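Local coordinates for extracellular solute-binding protein family 1 (PDB 4OVJ) that probably captures a solute outside the cell and delivers it to a membrane ABC transporter, as family 1 extracellular solute-binding proteins do, at residues F65-V76 against M85-Y95. Residues are numbered along the deposited sequence; the frame is centred on the assembly and turned at random.
Sequences FNQYFTKLSTEV and MQMDYEYIDAY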
loop_
_atom_site.group_PDB
_atom_site.type_symbol
_atom_site.label_atom_id
_atom_site.label_comp_id
_atom_site.label_asym_id
_atom_site.label_seq_id
_atom_site.Cartn_x
_atom_site.Cartn_y
_atom_site.Cartn_z
ATOM N N PHE A 65 -13.088 -2.700 -11.190
ATOM C CA PHE A 65 -12.531 -1.340 -11.211
ATOM C C PHE A 65 -12.832 -0.555 -12.489
ATOM O O PHE A 65 -13.453 0.496 -12.438
ATOM C CB PHE A 65 -11.014 -1.434 -10.960
ATOM C CG PHE A 65 -10.306 -0.104 -10.837
ATOM C CD1 PHE A 65 -9.799 0.531 -11.951
ATOM C CD2 PHE A 65 -10.094 0.468 -9.588
ATOM C CE1 PHE A 65 -9.131 1.742 -11.827
ATOM C CE2 PHE A 65 -9.416 1.671 -9.455
ATOM C CZ PHE A 65 -8.939 2.312 -10.578
ATOM N N ASN A 66 -12.390 -1.060 -13.636
ATOM C CA ASN A 66 -12.524 -0.296 -14.871
ATOM C C ASN A 66 -13.985 -0.096 -15.268
ATOM O O ASN A 66 -14.377 0.989 -15.710
ATOM C CB ASN A 66 -11.749 -0.969 -16.003
ATOM C CG ASN A 66 -10.247 -0.806 -15.865
ATOM O OD1 ASN A 66 -9.759 0.208 -15.370
ATOM N ND2 ASN A 66 -9.503 -1.801 -16.331
ATOM N N GLN A 67 -14.794 -1.134 -15.088
ATOM C CA GLN A 67 -16.217 -1.048 -15.409
ATOM C C GLN A 67 -16.886 0.004 -14.542
ATOM O O GLN A 67 -17.649 0.841 -15.029
ATOM C CB GLN A 67 -16.903 -2.391 -15.194
ATOM C CG GLN A 67 -18.359 -2.402 -15.625
ATOM C CD GLN A 67 -19.027 -3.734 -15.373
ATOM O OE1 GLN A 67 -20.168 -3.795 -14.921
ATOM N NE2 GLN A 67 -18.317 -4.812 -15.665
ATOM N N TYR A 68 -16.576 -0.037 -13.252
ATOM C CA TYR A 68 -17.121 0.919 -12.287
ATOM C C TYR A 68 -16.785 2.351 -12.665
ATOM O O TYR A 68 -17.679 3.189 -12.766
ATOM C CB TYR A 68 -16.593 0.624 -10.900
ATOM C CG TYR A 68 -16.889 1.672 -9.860
ATOM C CD1 TYR A 68 -18.137 1.758 -9.260
ATOM C CD2 TYR A 68 -15.897 2.552 -9.440
ATOM C CE1 TYR A 68 -18.398 2.712 -8.288
ATOM C CE2 TYR A 68 -16.138 3.484 -8.454
ATOM C CZ TYR A 68 -17.400 3.564 -7.886
ATOM O OH TYR A 68 -17.640 4.463 -6.891
ATOM N N PHE A 69 -15.510 2.628 -12.919
ATOM C CA PHE A 69 -15.119 4.009 -13.212
ATOM C C PHE A 69 -15.604 4.505 -14.558
ATOM O O PHE A 69 -15.933 5.683 -14.703
ATOM C CB PHE A 69 -13.622 4.226 -13.017
ATOM C CG PHE A 69 -13.261 4.430 -11.577
ATOM C CD1 PHE A 69 -13.620 5.606 -10.930
ATOM C CD2 PHE A 69 -12.623 3.440 -10.853
ATOM C CE1 PHE A 69 -13.322 5.810 -9.590
ATOM C CE2 PHE A 69 -12.334 3.643 -9.519
ATOM C CZ PHE A 69 -12.684 4.824 -8.891
ATOM N N THR A 70 -15.681 3.606 -15.528
ATOM C CA THR A 70 -16.211 3.976 -16.830
ATOM C C THR A 70 -17.674 4.429 -16.704
ATOM O O THR A 70 -18.059 5.489 -17.218
ATOM C CB THR A 70 -16.040 2.817 -17.811
ATOM O OG1 THR A 70 -14.638 2.533 -17.949
ATOM C CG2 THR A 70 -16.623 3.167 -19.168
ATOM N N LYS A 71 -18.480 3.643 -15.999
ATOM C CA LYS A 71 -19.883 3.996 -15.787
ATOM C C LYS A 71 -20.023 5.212 -14.885
ATOM O O LYS A 71 -20.834 6.084 -15.151
ATOM C CB LYS A 71 -20.660 2.824 -15.188
ATOM C CG LYS A 71 -20.795 1.643 -16.127
ATOM C CD LYS A 71 -22.003 0.772 -15.816
ATOM C CE LYS A 71 -21.952 -0.545 -16.583
ATOM N NZ LYS A 71 -20.767 -1.380 -16.273
ATOM N N LEU A 72 -19.227 5.271 -13.819
ATOM C CA LEU A 72 -19.337 6.369 -12.850
ATOM C C LEU A 72 -19.104 7.714 -13.530
ATOM O O LEU A 72 -19.821 8.671 -13.268
ATOM C CB LEU A 72 -18.352 6.213 -11.710
ATOM C CG LEU A 72 -18.473 7.205 -10.539
ATOM C CD1 LEU A 72 -19.776 6.973 -9.785
ATOM C CD2 LEU A 72 -17.272 7.029 -9.624
ATOM N N SER A 73 -18.122 7.776 -14.424
ATOM C CA SER A 73 -17.837 9.031 -15.124
ATOM C C SER A 73 -19.074 9.555 -15.852
ATOM O O SER A 73 -19.410 10.740 -15.757
ATOM C CB SER A 73 -16.697 8.853 -16.116
ATOM O OG SER A 73 -16.480 10.059 -16.804
ATOM N N THR A 74 -19.753 8.674 -16.576
ATOM C CA THR A 74 -20.943 9.080 -17.326
ATOM C C THR A 74 -22.134 9.402 -16.414
ATOM O O THR A 74 -22.877 10.350 -16.680
ATOM C CB THR A 74 -21.324 8.020 -18.371
ATOM O OG1 THR A 74 -20.275 7.926 -19.339
ATOM C CG2 THR A 74 -22.606 8.405 -19.080
ATOM N N GLU A 75 -22.306 8.634 -15.337
ATOM C CA GLU A 75 -23.411 8.857 -14.390
ATOM C C GLU A 75 -23.237 10.179 -13.624
ATOM O O GLU A 75 -24.183 10.954 -13.465
ATOM C CB GLU A 75 -23.555 7.688 -13.404
ATOM C CG GLU A 75 -24.045 6.370 -14.016
ATOM C CD GLU A 75 -25.482 6.409 -14.551
ATOM O OE1 GLU A 75 -26.383 6.978 -13.892
ATOM O OE2 GLU A 75 -25.718 5.841 -15.640
ATOM N N VAL A 76 -22.023 10.435 -13.159
ATOM C CA VAL A 76 -21.731 11.651 -12.411
ATOM C C VAL A 76 -21.920 12.871 -13.303
ATOM O O VAL A 76 -22.573 13.836 -12.910
ATOM C CB VAL A 76 -20.315 11.606 -11.810
ATOM C CG1 VAL A 76 -19.922 12.942 -11.214
ATOM C CG2 VAL A 76 -20.261 10.531 -10.736
HETATM N N MSE A 85 -19.431 7.244 -2.717
HETATM C CA MSE A 85 -18.685 6.704 -3.840
HETATM C C MSE A 85 -17.399 6.151 -3.319
HETATM O O MSE A 85 -16.627 6.854 -2.664
HETATM C CB MSE A 85 -18.318 7.808 -4.834
HETATM C CG MSE A 85 -19.435 8.111 -5.829
HETATM SE SE MSE A 85 -18.972 9.711 -6.898
HETATM C CE MSE A 85 -19.699 11.023 -5.628
ATOM N N GLN A 86 -17.137 4.890 -3.612
ATOM C CA GLN A 86 -15.799 4.362 -3.425
ATOM C C GLN A 86 -14.919 5.043 -4.491
ATOM O O GLN A 86 -15.332 5.206 -5.643
ATOM C CB GLN A 86 -15.789 2.848 -3.537
ATOM C CG GLN A 86 -14.571 2.164 -2.959
ATOM C CD GLN A 86 -14.799 0.672 -2.936
ATOM O OE1 GLN A 86 -15.440 0.134 -2.035
ATOM N NE2 GLN A 86 -14.334 0.008 -3.949
HETATM N N MSE A 87 -13.741 5.498 -4.080
HETATM C CA MSE A 87 -12.880 6.317 -4.925
HETATM C C MSE A 87 -11.487 5.753 -4.888
HETATM O O MSE A 87 -11.092 5.099 -3.924
HETATM C CB MSE A 87 -12.970 7.749 -4.411
HETATM C CG MSE A 87 -12.148 8.797 -5.161
HETATM SE SE MSE A 87 -12.643 8.959 -7.056
HETATM C CE MSE A 87 -14.607 8.909 -7.019
ATOM N N ASP A 88 -10.746 5.998 -5.961
ATOM C CA ASP A 88 -9.376 5.546 -6.084
ATOM C C ASP A 88 -8.416 6.735 -6.180
ATOM O O ASP A 88 -8.758 7.802 -6.709
ATOM C CB ASP A 88 -9.186 4.670 -7.309
ATOM C CG ASP A 88 -7.807 4.001 -7.327
ATOM O OD1 ASP A 88 -7.588 3.050 -6.534
ATOM O OD2 ASP A 88 -6.940 4.430 -8.124
ATOM N N TYR A 89 -7.205 6.529 -5.680
ATOM C CA TYR A 89 -6.153 7.551 -5.710
ATOM C C TYR A 89 -5.905 8.114 -7.110
ATOM O O TYR A 89 -5.637 9.311 -7.258
ATOM C CB TYR A 89 -4.861 6.973 -5.119
ATOM C CG TYR A 89 -3.816 7.989 -4.719
ATOM C CD1 TYR A 89 -4.147 9.113 -3.964
ATOM C CD2 TYR A 89 -2.486 7.811 -5.077
ATOM C CE1 TYR A 89 -3.186 10.039 -3.593
ATOM C CE2 TYR A 89 -1.514 8.722 -4.710
ATOM C CZ TYR A 89 -1.866 9.844 -3.971
ATOM O OH TYR A 89 -0.900 10.755 -3.614
ATOM N N GLU A 90 -6.005 7.264 -8.126
ATOM C CA GLU A 90 -5.818 7.669 -9.528
ATOM C C GLU A 90 -6.822 8.737 -10.009
ATOM O O GLU A 90 -6.492 9.573 -10.869
ATOM C CB GLU A 90 -5.915 6.431 -10.438
ATOM C CG GLU A 90 -5.851 6.743 -11.932
ATOM C CD GLU A 90 -5.785 5.513 -12.822
ATOM O OE1 GLU A 90 -5.937 4.372 -12.320
ATOM O OE2 GLU A 90 -5.587 5.699 -14.044
ATOM N N TYR A 91 -8.041 8.688 -9.486
ATOM C CA TYR A 91 -9.137 9.503 -9.998
ATOM C C TYR A 91 -9.632 10.611 -9.079
ATOM O O TYR A 91 -10.422 11.470 -9.497
ATOM C CB TYR A 91 -10.306 8.591 -10.337
ATOM C CG TYR A 91 -10.042 7.675 -11.516
ATOM C CD1 TYR A 91 -9.724 8.189 -12.764
ATOM C CD2 TYR A 91 -10.106 6.305 -11.377
ATOM C CE1 TYR A 91 -9.483 7.351 -13.841
ATOM C CE2 TYR A 91 -9.881 5.460 -12.442
ATOM C CZ TYR A 91 -9.568 5.981 -13.667
ATOM O OH TYR A 91 -9.345 5.125 -14.713
ATOM N N ILE A 92 -9.168 10.629 -7.838
ATOM C CA ILE A 92 -9.726 11.551 -6.864
ATOM C C ILE A 92 -9.477 13.014 -7.259
ATOM O O ILE A 92 -10.361 13.851 -7.082
ATOM C CB ILE A 92 -9.250 11.236 -5.423
ATOM C CG1 ILE A 92 -10.062 12.050 -4.410
ATOM C CG2 ILE A 92 -7.750 11.449 -5.273
ATOM C CD1 ILE A 92 -9.927 11.538 -2.993
ATOM N N ASP A 93 -8.305 13.314 -7.829
ATOM C CA ASP A 93 -8.004 14.689 -8.232
ATOM C C ASP A 93 -9.031 15.177 -9.243
ATOM O O ASP A 93 -9.551 16.296 -9.121
ATOM C CB ASP A 93 -6.600 14.808 -8.834
ATOM C CG ASP A 93 -6.293 16.218 -9.330
ATOM O OD1 ASP A 93 -5.978 17.087 -8.490
ATOM O OD2 ASP A 93 -6.353 16.455 -10.565
ATOM N N ALA A 94 -9.309 14.343 -10.241
ATOM C CA ALA A 94 -10.226 14.725 -11.318
ATOM C C ALA A 94 -11.624 15.017 -10.773
ATOM O O ALA A 94 -12.202 16.073 -11.054
ATOM C CB ALA A 94 -10.273 13.643 -12.382
ATOM N N TYR A 95 -12.153 14.092 -9.967
ATOM C CA TYR A 95 -13.490 14.265 -9.390
ATOM C C TYR A 95 -13.559 15.485 -8.460
ATOM O O TYR A 95 -14.531 16.241 -8.488
ATOM C CB TYR A 95 -13.935 12.987 -8.670
ATOM C CG TYR A 95 -14.458 11.941 -9.630
ATOM C CD1 TYR A 95 -13.607 11.036 -10.237
ATOM C CD2 TYR A 95 -15.802 11.883 -9.958
ATOM C CE1 TYR A 95 -14.083 10.078 -11.126
ATOM C CE2 TYR A 95 -16.281 10.938 -10.851
ATOM C CZ TYR A 95 -15.418 10.043 -11.436
ATOM O OH TYR A 95 -15.889 9.113 -12.335
HETATM O O HOH W 1 -10.587 2.793 -14.782
HETATM O O HOH W 2 -14.267 7.737 -13.733
#
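In F69 and Y91 CG stands anti to the carbonyl carbon (chi1 -81° and -68°), which turns both rings into the space between the segments. Y91 CD2 thereby comes to lie over the centre of the F69 ring, 3.6 Å from F69 CD1, with the planes inclined at 38°, while Y68 CD2 lies over the opposite face. The selenium of M87, a selenomethionine here, comes up at the rim of F69, 4.1 Å from F69 CE1, in a Met-aromatic contact. Further along helix 65-77, Y95 from helix 92-98 enters as a knob among F69, L72, S73 and V76; its CE2 lies 4.0 Å from V76 CG2. At the helix start, the edge of F65 abuts the D88 carboxylate, F65 CE2 lying 3.5 Å from D88 CG, the two planes nearly perpendicular. D88 OD2 also takes the N-H of E90 in an Asx turn where the chain leaves strand 84-87. Y68 OH donates to Q86 O at 2.7 Å, in the carbonyl plane and on a lone pair. Water joins F69 O to Y95 OH, and another joins N66 OD1 to Y91 OH. W32, after strand 25-31, meets the rings of F65, Y68 and F69. Helix 65-77 thus packs on strand 84-87, the turn after it and the start of helix 92-98 chiefly through aromatic and apolar groups, with one direct hydrogen bond and waters partnering the Y91 and Y95 hydroxyls, while D88 N is buried against F69 without a partner.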